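Local coordinates for protein 4-hydroxybutyrate CoA-transferase (Porphyromonas gingivalis, PDB 3EH7) that probably transfers coenzyme A between carboxylic acids, with acetate likely among the acids it handles, at residues E424-K427 against H428-K431. Numbering follows the deposited sequence. Where two conformers were deposited one is given.
Sequences ELTK and HLRK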
loop_
_atom_site.group_PDB
_atom_site.type_symbol
_atom_site.label_atom_id
_atom_site.label_comp_id
_atom_site.label_asym_id
_atom_site.label_seq_id
_atom_site.Cartn_x
_atom_site.Cartn_y
_atom_site.Cartn_z
ATOM N N GLU A 424 -4.423 30.050 -9.460
ATOM C CA GLU A 424 -3.071 29.548 -9.614
ATOM C C GLU A 424 -3.053 28.022 -9.817
ATOM O O GLU A 424 -2.263 27.511 -10.600
ATOM C CB GLU A 424 -2.220 29.932 -8.408
ATOM C CG GLU A 424 -0.838 29.293 -8.455
ATOM C CD GLU A 424 0.297 30.166 -7.929
ATOM O OE1 GLU A 424 0.054 31.127 -7.147
ATOM O OE2 GLU A 424 1.452 29.854 -8.307
ATOM N N LEU A 425 -3.927 27.293 -9.126
ATOM C CA LEU A 425 -4.028 25.850 -9.364
ATOM C C LEU A 425 -4.447 25.563 -10.817
ATOM O O LEU A 425 -3.888 24.677 -11.478
ATOM C CB LEU A 425 -4.998 25.182 -8.389
ATOM C CG LEU A 425 -4.531 25.045 -6.941
ATOM C CD1 LEU A 425 -5.745 24.690 -6.087
ATOM C CD2 LEU A 425 -3.382 23.980 -6.766
ATOM N N THR A 426 -5.416 26.329 -11.312
ATOM C CA THR A 426 -5.903 26.160 -12.672
ATOM C C THR A 426 -4.817 26.431 -13.710
ATOM O O THR A 426 -4.777 25.805 -14.778
ATOM C CB THR A 426 -7.122 27.052 -12.923
ATOM O OG1 THR A 426 -8.176 26.621 -12.063
ATOM C CG2 THR A 426 -7.598 26.960 -14.381
ATOM N N LYS A 427 -3.916 27.358 -13.409
ATOM C CA LYS A 427 -2.884 27.625 -14.391
ATOM C C LYS A 427 -1.862 26.492 -14.427
ATOM O O LYS A 427 -1.453 26.099 -15.507
ATOM C CB LYS A 427 -2.304 29.031 -14.261
ATOM C CG LYS A 427 -1.159 29.253 -13.321
ATOM C CD LYS A 427 -0.735 30.730 -13.440
ATOM C CE LYS A 427 -1.671 31.684 -12.664
ATOM N NZ LYS A 427 -1.943 32.981 -13.414
ATOM N N HIS A 428 -1.522 25.901 -13.284
ATOM C CA HIS A 428 -0.732 24.664 -13.298
ATOM C C HIS A 428 -1.465 23.551 -14.054
ATOM O O HIS A 428 -0.868 22.846 -14.840
ATOM C CB HIS A 428 -0.357 24.222 -11.885
ATOM C CG HIS A 428 0.729 25.056 -11.274
ATOM N ND1 HIS A 428 0.475 26.251 -10.625
ATOM C CD2 HIS A 428 2.076 24.889 -11.240
ATOM C CE1 HIS A 428 1.611 26.774 -10.198
ATOM N NE2 HIS A 428 2.599 25.967 -10.557
ATOM N N LEU A 429 -2.761 23.408 -13.833
ATOM C CA LEU A 429 -3.560 22.469 -14.611
ATOM C C LEU A 429 -3.333 22.719 -16.099
ATOM O O LEU A 429 -3.085 21.784 -16.850
ATOM C CB LEU A 429 -5.049 22.609 -14.256
ATOM C CG LEU A 429 -6.130 21.942 -15.114
ATOM C CD1 LEU A 429 -6.202 20.465 -14.863
ATOM C CD2 LEU A 429 -7.487 22.566 -14.838
ATOM N N ARG A 430 -3.389 23.986 -16.510
ATOM C CA ARG A 430 -3.311 24.337 -17.935
ATOM C C ARG A 430 -1.930 24.122 -18.535
ATOM O O ARG A 430 -1.808 23.629 -19.638
ATOM C CB ARG A 430 -3.759 25.777 -18.176
ATOM C CG ARG A 430 -4.679 25.855 -19.355
ATOM C CD ARG A 430 -6.093 25.379 -18.973
ATOM N NE ARG A 430 -6.927 26.511 -18.575
ATOM C CZ ARG A 430 -8.185 26.434 -18.144
ATOM N NH1 ARG A 430 -8.827 27.562 -17.825
ATOM N NH2 ARG A 430 -8.803 25.254 -18.028
ATOM N N LYS A 431 -0.903 24.514 -17.798
ATOM C CA LYS A 431 0.473 24.232 -18.176
ATOM C C LYS A 431 0.679 22.731 -18.411
ATOM O O LYS A 431 1.328 22.333 -19.383
ATOM C CB LYS A 431 1.429 24.737 -17.092
ATOM C CG LYS A 431 2.907 24.509 -17.388
ATOM C CD LYS A 431 3.804 25.280 -16.422
ATOM C CE LYS A 431 3.565 24.870 -14.979
ATOM N NZ LYS A 431 4.431 25.638 -14.044
#
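With CG of His428 placed beside its own backbone N (chi1 -75°) and the ring turned by a chi2 of 85°, ND1 swings back along the helix to the carbonyl of Glu424, one turn earlier. The ring donates from ND1 to Glu424 O over 3.0 Å, a nearly straight bond that lies close to the imidazole plane. Glu424 O also takes the regular helical bond from His428 N at 3.2 Å, and the two donors come from opposite faces of the carbonyl plane. Histidine suits this place because its short side chain carries a donor that can return to the backbone, so one oxygen accepts from both its backbone and its ring N-H, and the second bond holds the ring's rotation. Beside the ring runs the Glu424 side chain, its carboxylate only 13° from coplanar and OE2 3.6 Å from His428 CE1; the acid could favour a protonated imidazole. Further round the helix, threonine's hydroxyl, OG1 of Thr426, bonds to Arg422 O one turn earlier, which leaves the methyl CG2 to lie over one face of the Arg430 guanidinium, 3.7 Å from NH1. Backbone bonds from Leu429 N to Leu425 O and from Lys431 N to Lys427 O continue the alpha-helical ladder. The charged residues belong to the exposed side of this amphipathic C-terminal helix, 419-433, whereas Leu425 and Leu429 supply its buried, nonpolar side. Both leucines pack on Ile414 of helix 406-414, while Leu425 reaches Leu321 and, together with His428, Pro374, in the loops following strands 318-320 and 372-373.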